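Phytase (Citrobacter braakii, PDB 3ZHC) belongs to branch 2 of the histidine phosphatase superfamily, with a mixed beta-sheet flanked by helices and a further, largely helical region. Local coordinates at residues Leu243-Ala247 against Gln248-Gln252; Ile174-Tyr177 against Thr178-Tyr181; Gln82-Arg85 against Leu86-Ser90. The protein carries 2 engineered substitutions. All coordinates share one frame; numbering follows the deposited sequence. Where two conformers were deposited one is given.

Contact 1: Leu243-Ala247 against Gln248-Gln252; sequences LLQEA and QGMPQ
Gly249 and Met250 turn back onto the last turn of helix 231-247 in a Schellman motif. Its longer link joins Met250 N to Gln245 O (3.0 Å). In the shorter, Gly249 N meets Glu246 O at 2.9 Å, the donor standing 59° out of the carbonyl plane rather than on a lone pair. Gly249 makes the reversal with a positive phi of 81°. Just before it, Gln248 N still completes an ordinary helical bond to Leu244 O (2.8 Å). The packed side centres on two carbonyls: Gln248 CB is 3.1 Å from Leu244 O and Met250 CB 3.3 Å from Gln245 O. Ala247 lies against Leu378 and Met381 of helix 378-382, and Arg382 NH1 bonds both Glu246 O and Met250 O, clasping helix end and loop together. The outer side is looser. There Gln248 bends its amide away from the helix, its OE1 hydrogen-bonded to Thr70 OG1, while Gln252 is exposed. Gln245 OE1 is held by Ala254 N, further along the loop. Because Met250 CG sits beside its own backbone N (chi1 -73°) and the chain runs on extended, the thioether crosses the Gln245 stem, with SD 4.0 Å from Gln245 CG.

Contact 2: Ile174-Tyr177 against Thr178-Tyr181; sequences IELY and TQRY. With FMT (formic acid), chain N.
Thr178 N, Gln179 N and Arg180 N bond in regular alpha-helical steps to Ile174 O, Glu175 O and Leu176 O, and the helix ends at Tyr181, whose N bonds weakly to Tyr177 O (3.3 Å). Tyr181 is also the N-cap residue of the following helix 182-192, so this residue joins two successive helices. The two tyrosines run side by side and point the same way, yet their rings meet edge-to-face, with centroids 5.1 Å apart and planes at 53°. Tyr181 CE1 lies over the rim of the Tyr177 face, 3.7 Å from Tyr177 CZ, and CD1 of the same edge reaches Tyr177 O at 3.3 Å, in the plane of its ring. Arg180 bends twice along its chain and brings NH2 to the edge of the Tyr177 ring, 3.6 Å from CE1. Its far end faces Glu75 of the second subunit in a long, weak ion pair, and Pro71 of that subunit packs on Arg180 and Tyr181. Trp232 meets both tyrosine rings. Formic acid, probably from the crystallisation liquor, is held by two donors, Ser217 N and Thr178 OG1, the latter beside its own backbone N (chi1 -60°) and 2.7 Å from formic acid O1. Since Thr178 OG1 also accepts from Trp232 NE1, the hydroxyl is used both as donor and as acceptor.

Contact 3: Gln82-Arg85 against Leu86-Ser90; sequences QYQR and LWFTS
Leu86 N opens the turn with a nearly straight bond to Gln82 O (3.2 Å), and the leucine CG leans over the same oxygen at 3.5 Å. Trp87 follows, its N bonded to Tyr83 O in the carbonyl plane. The indole and the phenol ring lie side by side and point the same way; their planes are only 17° apart, but they are slid so far, 5.8 Å between the centroids of the Tyr83 ring and the Trp87 five-membered ring, that they barely overlap. Lys395 makes a cation-pi contact with the indole. Phe88 CG sits beside its own backbone N (chi1 -67°), which lays the ring against Gln84: CE2 is 3.7 Å from Gln84 CB, and Gln84 OE1 stands over the rim of one ring face, the amide plane 14° from that of the ring. The other end of this amide, Gln84 NE2, bonds Glu353 OE1. At Thr89 both N and OG1 grip Arg85 O, from opposite faces of its carbonyl plane, OG1 at 2.7 Å. Arg85 itself extends away to Leu126 O. Ser90 OG closes the last turn on Trp87 O (2.8 Å). With Gln84, Trp87 and Phe88 laid on strands 28-38 and 353-361, this is the end of a helix packed by one side on the mixed sheet, as in alpha/beta domains of histidine phosphatases.

From the N terminus the contacts come in the order 3, 2, 1. They lie in series, and none nests within or crosses another. Each closes a helical turn or helix end rather than a long loop. Contact 3 sets helix 71-90 on the mixed sheet; contact 2, about 44 Å away between centres and across the middle of the chain, joins helices 174-180 and 182-192; contact 1 ends helix 231-247. Contacts 1 and 2 both lean on helix 260-280. The N-terminal part of helix 71-90 brings Arg72 near contact 1, and in the second subunit the same helix offers Pro71 and Glu75 to contact 2.

Contact 1: Leu243-Ala247 against Gln248-Gln252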
loop_
_atom_site.group_PDB
_atom_site.type_symbol
_atom_site.label_atom_id
_atom_site.label_comp_id
_atom_site.label_asym_id
_atom_site.label_seq_id
_atom_site.Cartn_x
_atom_site.Cartn_y
_atom_site.Cartn_z
ATOM N N LEU B 243 2.023 -12.210 14.423
ATOM C CA LEU B 243 1.833 -10.847 14.954
ATOM C C LEU B 243 1.575 -10.884 16.444
ATOM O O LEU B 243 2.175 -10.122 17.192
ATOM C CB LEU B 243 0.661 -10.129 14.281
ATOM C CG LEU B 243 0.515 -8.635 14.651
ATOM C CD1 LEU B 243 1.071 -7.748 13.533
ATOM C CD2 LEU B 243 -0.936 -8.274 14.968
ATOM N N LEU B 244 0.663 -11.775 16.862
ATOM C CA LEU B 244 0.334 -11.960 18.301
ATOM C C LEU B 244 1.568 -12.371 19.128
ATOM O O LEU B 244 1.792 -11.828 20.219
ATOM C CB LEU B 244 -0.799 -12.959 18.474
ATOM C CG LEU B 244 -2.177 -12.443 17.976
ATOM C CD1 LEU B 244 -3.179 -13.612 17.783
ATOM C CD2 LEU B 244 -2.753 -11.370 18.896
ATOM N N GLN B 245 2.366 -13.316 18.602
ATOM C CA GLN B 245 3.624 -13.735 19.274
ATOM C C GLN B 245 4.538 -12.522 19.556
ATOM O O GLN B 245 5.035 -12.345 20.694
ATOM C CB GLN B 245 4.392 -14.751 18.433
ATOM C CG GLN B 245 3.792 -16.098 18.365
ATOM C CD GLN B 245 4.507 -17.012 17.374
ATOM O OE1 GLN B 245 5.474 -16.605 16.704
ATOM N NE2 GLN B 245 4.040 -18.252 17.275
ATOM N N GLU B 246 4.736 -11.702 18.515
ATOM C CA GLU B 246 5.537 -10.476 18.594
ATOM C C GLU B 246 4.950 -9.485 19.619
ATOM O O GLU B 246 5.646 -9.061 20.548
ATOM C CB GLU B 246 5.630 -9.824 17.212
ATOM C CG GLU B 246 6.559 -8.587 17.094
ATOM C CD GLU B 246 8.046 -8.905 17.212
ATOM O OE1 GLU B 246 8.494 -9.990 16.823
ATOM O OE2 GLU B 246 8.772 -8.034 17.698
ATOM N N ALA B 247 3.681 -9.128 19.450
ATOM C CA ALA B 247 2.987 -8.179 20.379
ATOM C C ALA B 247 2.971 -8.663 21.848
ATOM O O ALA B 247 2.994 -7.849 22.771
ATOM C CB ALA B 247 1.567 -7.895 19.896
ATOM N N GLN B 248 2.930 -9.990 22.030
ATOM C CA GLN B 248 2.998 -10.641 23.350
ATOM C C GLN B 248 4.399 -10.591 23.998
ATOM O O GLN B 248 4.529 -10.842 25.186
ATOM C CB GLN B 248 2.521 -12.122 23.237
ATOM C CG GLN B 248 2.525 -12.996 24.554
ATOM C CD GLN B 248 1.665 -12.414 25.676
ATOM O OE1 GLN B 248 0.809 -11.542 25.451
ATOM N NE2 GLN B 248 1.884 -12.903 26.892
ATOM N N GLY B 249 5.433 -10.270 23.215
ATOM C CA GLY B 249 6.790 -10.222 23.704
ATOM C C GLY B 249 7.436 -11.581 23.782
ATOM O O GLY B 249 8.362 -11.782 24.591
ATOM N N MET B 250 6.966 -12.527 22.947
ATOM C CA MET B 250 7.522 -13.881 22.952
ATOM C C MET B 250 8.940 -13.856 22.394
ATOM O O MET B 250 9.182 -13.254 21.349
ATOM C CB MET B 250 6.665 -14.869 22.173
ATOM C CG MET B 250 5.414 -15.227 22.880
ATOM S SD MET B 250 4.672 -16.694 22.209
ATOM C CE MET B 250 3.443 -17.033 23.479
ATOM N N PRO B 251 9.882 -14.515 23.094
ATOM C CA PRO B 251 11.328 -14.451 22.734
ATOM C C PRO B 251 11.673 -14.977 21.332
ATOM O O PRO B 251 12.575 -14.445 20.712
ATOM C CB PRO B 251 11.986 -15.298 23.817
ATOM C CG PRO B 251 10.853 -16.142 24.385
ATOM C CD PRO B 251 9.633 -15.427 24.238
ATOM N N GLN B 252 10.954 -16.006 20.855
ATOM C CA GLN B 252 11.168 -16.569 19.517
ATOM C C GLN B 252 9.874 -16.479 18.700
ATOM O O GLN B 252 8.980 -17.318 18.841
ATOM C CB GLN B 252 11.653 -18.025 19.623
ATOM C CG GLN B 252 12.222 -18.613 18.305
ATOM C CD GLN B 252 13.667 -18.152 17.993
ATOM O OE1 GLN B 252 14.189 -17.181 18.587
ATOM N NE2 GLN B 252 14.317 -18.857 17.060
#

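Contact 2: Ile174-Tyr177 against Thr178-Tyr181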
loop_
_atom_site.group_PDB
_atom_site.type_symbol
_atom_site.label_atom_id
_atom_site.label_comp_id
_atom_site.label_asym_id
_atom_site.label_seq_id
_atom_site.Cartn_x
_atom_site.Cartn_y
_atom_site.Cartn_z
ATOM N N ILE B 174 -11.049 -16.964 -7.065
ATOM C CA ILE B 174 -10.067 -16.906 -5.954
ATOM C C ILE B 174 -8.644 -17.130 -6.471
ATOM O O ILE B 174 -7.718 -16.459 -6.017
ATOM C CB ILE B 174 -10.400 -17.921 -4.799
ATOM C CG1 ILE B 174 -11.826 -17.679 -4.215
ATOM C CG2 ILE B 174 -9.366 -17.847 -3.697
ATOM C CD1 ILE B 174 -12.077 -16.274 -3.722
ATOM N N GLU B 175 -8.484 -18.057 -7.432
ATOM C CA GLU B 175 -7.159 -18.336 -8.049
ATOM C C GLU B 175 -6.475 -17.064 -8.568
ATOM O O GLU B 175 -5.278 -16.922 -8.393
ATOM C CB GLU B 175 -7.270 -19.397 -9.155
ATOM C CG GLU B 175 -7.603 -20.802 -8.598
ATOM C CD GLU B 175 -7.741 -21.891 -9.680
ATOM O OE1 GLU B 175 -7.802 -21.550 -10.888
ATOM O OE2 GLU B 175 -7.791 -23.093 -9.307
ATOM N N LEU B 176 -7.242 -16.142 -9.192
ATOM C CA LEU B 176 -6.684 -14.820 -9.623
ATOM C C LEU B 176 -6.268 -13.965 -8.416
ATOM O O LEU B 176 -5.274 -13.247 -8.479
ATOM C CB LEU B 176 -7.665 -14.022 -10.499
ATOM C CG LEU B 176 -8.002 -14.542 -11.905
ATOM C CD1 LEU B 176 -8.979 -13.577 -12.579
ATOM C CD2 LEU B 176 -6.768 -14.761 -12.777
ATOM N N TYR B 177 -7.039 -14.045 -7.325
ATOM C CA TYR B 177 -6.693 -13.355 -6.070
ATOM C C TYR B 177 -5.409 -13.992 -5.485
ATOM O O TYR B 177 -4.546 -13.295 -5.001
ATOM C CB TYR B 177 -7.857 -13.421 -5.074
ATOM C CG TYR B 177 -7.925 -12.311 -4.052
ATOM C CD1 TYR B 177 -8.143 -10.984 -4.452
ATOM C CD2 TYR B 177 -7.807 -12.577 -2.679
ATOM C CE1 TYR B 177 -8.224 -9.946 -3.525
ATOM C CE2 TYR B 177 -7.886 -11.533 -1.723
ATOM C CZ TYR B 177 -8.097 -10.215 -2.165
ATOM O OH TYR B 177 -8.182 -9.172 -1.262
ATOM N N THR B 178 -5.306 -15.326 -5.552
ATOM C CA THR B 178 -4.089 -16.038 -5.132
ATOM C C THR B 178 -2.866 -15.559 -5.965
ATOM O O THR B 178 -1.817 -15.275 -5.371
ATOM C CB THR B 178 -4.268 -17.565 -5.198
ATOM O OG1 THR B 178 -5.340 -17.945 -4.319
ATOM C CG2 THR B 178 -2.980 -18.293 -4.792
ATOM N N GLN B 179 -3.016 -15.459 -7.316
ATOM C CA GLN B 179 -1.912 -14.951 -8.190
ATOM C C GLN B 179 -1.459 -13.544 -7.780
ATOM O O GLN B 179 -0.272 -13.220 -7.859
ATOM C CB GLN B 179 -2.260 -14.971 -9.700
ATOM C CG GLN B 179 -1.885 -16.280 -10.403
ATOM C CD GLN B 179 -2.937 -17.330 -10.272
ATOM O OE1 GLN B 179 -2.736 -18.356 -9.615
ATOM N NE2 GLN B 179 -4.094 -17.086 -10.891
ATOM N N ARG B 180 -2.402 -12.726 -7.344
ATOM C CA ARG B 180 -2.111 -11.364 -6.897
ATOM C C ARG B 180 -1.218 -11.322 -5.635
ATOM O O ARG B 180 -0.409 -10.406 -5.474
ATOM C CB ARG B 180 -3.426 -10.620 -6.651
ATOM C CG ARG B 180 -3.285 -9.125 -6.534
ATOM C CD ARG B 180 -4.510 -8.391 -7.130
ATOM N NE ARG B 180 -5.514 -7.998 -6.190
ATOM C CZ ARG B 180 -6.683 -7.437 -6.539
ATOM N NH1 ARG B 180 -6.990 -7.211 -7.840
ATOM N NH2 ARG B 180 -7.556 -7.106 -5.590
ATOM N N TYR B 181 -1.379 -12.322 -4.756
ATOM C CA TYR B 181 -0.612 -12.432 -3.514
ATOM C C TYR B 181 0.430 -13.590 -3.533
ATOM O O TYR B 181 0.805 -14.080 -2.477
ATOM C CB TYR B 181 -1.589 -12.573 -2.325
ATOM C CG TYR B 181 -2.411 -11.336 -2.073
ATOM C CD1 TYR B 181 -3.614 -11.114 -2.757
ATOM C CD2 TYR B 181 -1.996 -10.369 -1.145
ATOM C CE1 TYR B 181 -4.394 -9.952 -2.524
ATOM C CE2 TYR B 181 -2.766 -9.209 -0.909
ATOM C CZ TYR B 181 -3.961 -9.014 -1.608
ATOM O OH TYR B 181 -4.708 -7.896 -1.386
HETATM C C FMT N . -6.749 -20.792 -4.894
HETATM O O1 FMT N . -5.887 -20.573 -4.050
HETATM O O2 FMT N . -7.332 -21.867 -4.946
#

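Contact 3: Gln82-Arg85 against Leu86-Ser90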
loop_
_atom_site.group_PDB
_atom_site.type_symbol
_atom_site.label_atom_id
_atom_site.label_comp_id
_atom_site.label_asym_id
_atom_site.label_seq_id
_atom_site.Cartn_x
_atom_site.Cartn_y
_atom_site.Cartn_z
ATOM N N GLN B 82 -4.722 4.998 29.413
ATOM C CA GLN B 82 -3.900 6.045 30.033
ATOM C C GLN B 82 -3.687 7.201 29.065
ATOM O O GLN B 82 -3.908 8.356 29.432
ATOM C CB GLN B 82 -2.558 5.427 30.524
ATOM C CG GLN B 82 -1.430 6.383 30.897
ATOM C CD GLN B 82 -0.228 5.619 31.473
ATOM O OE1 GLN B 82 -0.310 5.067 32.588
ATOM N NE2 GLN B 82 0.905 5.582 30.709
ATOM N N TYR B 83 -3.262 6.890 27.829
ATOM C CA TYR B 83 -3.090 7.929 26.774
ATOM C C TYR B 83 -4.406 8.669 26.517
ATOM O O TYR B 83 -4.414 9.901 26.441
ATOM C CB TYR B 83 -2.545 7.332 25.463
ATOM C CG TYR B 83 -2.669 8.245 24.241
ATOM C CD1 TYR B 83 -1.746 9.268 24.007
ATOM C CD2 TYR B 83 -3.720 8.078 23.313
ATOM C CE1 TYR B 83 -1.860 10.120 22.875
ATOM C CE2 TYR B 83 -3.839 8.923 22.183
ATOM C CZ TYR B 83 -2.897 9.943 21.981
ATOM O OH TYR B 83 -3.002 10.769 20.883
ATOM N N GLN B 84 -5.504 7.911 26.389
ATOM C CA GLN B 84 -6.824 8.510 26.130
ATOM C C GLN B 84 -7.318 9.381 27.303
ATOM O O GLN B 84 -7.954 10.411 27.063
ATOM C CB GLN B 84 -7.876 7.439 25.746
ATOM C CG GLN B 84 -7.634 6.700 24.366
ATOM C CD GLN B 84 -7.831 7.579 23.117
ATOM O OE1 GLN B 84 -7.485 8.754 23.097
ATOM N NE2 GLN B 84 -8.374 6.987 22.073
ATOM N N ARG B 85 -7.023 8.972 28.552
ATOM C CA ARG B 85 -7.325 9.802 29.747
ATOM C C ARG B 85 -6.659 11.180 29.619
ATOM O O ARG B 85 -7.315 12.197 29.763
ATOM C CB ARG B 85 -6.846 9.119 31.036
ATOM C CG ARG B 85 -7.100 9.914 32.360
ATOM C CD ARG B 85 -6.189 9.411 33.506
ATOM N NE ARG B 85 -6.296 10.270 34.695
ATOM C CZ ARG B 85 -7.279 10.217 35.622
ATOM N NH1 ARG B 85 -8.301 9.328 35.531
ATOM N NH2 ARG B 85 -7.252 11.070 36.664
ATOM N N LEU B 86 -5.349 11.173 29.344
ATOM C CA LEU B 86 -4.550 12.412 29.185
ATOM C C LEU B 86 -5.027 13.256 28.011
ATOM O O LEU B 86 -5.137 14.480 28.129
ATOM C CB LEU B 86 -3.055 12.083 29.016
ATOM C CG LEU B 86 -2.365 11.419 30.226
ATOM C CD1 LEU B 86 -1.068 10.751 29.835
ATOM C CD2 LEU B 86 -2.148 12.452 31.376
ATOM N N TRP B 87 -5.318 12.601 26.882
ATOM C CA TRP B 87 -5.762 13.310 25.678
ATOM C C TRP B 87 -7.176 13.894 25.855
ATOM O O TRP B 87 -7.391 15.061 25.548
ATOM C CB TRP B 87 -5.690 12.412 24.433
ATOM C CG TRP B 87 -5.823 13.195 23.195
ATOM C CD1 TRP B 87 -4.854 13.981 22.606
ATOM C CD2 TRP B 87 -6.976 13.304 22.381
ATOM N NE1 TRP B 87 -5.346 14.562 21.474
ATOM C CE2 TRP B 87 -6.650 14.167 21.306
ATOM C CE3 TRP B 87 -8.261 12.757 22.445
ATOM C CZ2 TRP B 87 -7.563 14.493 20.303
ATOM C CZ3 TRP B 87 -9.179 13.079 21.444
ATOM C CH2 TRP B 87 -8.824 13.941 20.387
ATOM N N PHE B 88 -8.120 13.083 26.349
ATOM C CA PHE B 88 -9.507 13.570 26.599
ATOM C C PHE B 88 -9.576 14.680 27.678
ATOM O O PHE B 88 -10.435 15.573 27.603
ATOM C CB PHE B 88 -10.473 12.424 26.982
ATOM C CG PHE B 88 -10.755 11.419 25.857
ATOM C CD1 PHE B 88 -10.920 11.826 24.510
ATOM C CD2 PHE B 88 -10.887 10.057 26.155
ATOM C CE1 PHE B 88 -11.186 10.883 23.495
ATOM C CE2 PHE B 88 -11.156 9.112 25.144
ATOM C CZ PHE B 88 -11.304 9.526 23.813
ATOM N N THR B 89 -8.675 14.608 28.664
ATOM C CA THR B 89 -8.586 15.618 29.730
ATOM C C THR B 89 -8.014 16.943 29.192
ATOM O O THR B 89 -8.505 18.010 29.559
ATOM C CB THR B 89 -7.766 15.089 30.966
ATOM O OG1 THR B 89 -8.439 13.959 31.538
ATOM C CG2 THR B 89 -7.602 16.171 32.038
ATOM N N SER B 90 -6.996 16.866 28.324
ATOM C CA SER B 90 -6.387 18.072 27.724
ATOM C C SER B 90 -7.356 18.846 26.807
ATOM O O SER B 90 -7.209 20.054 26.646
ATOM C CB SER B 90 -5.122 17.722 26.938
ATOM O OG SER B 90 -5.439 17.038 25.744
#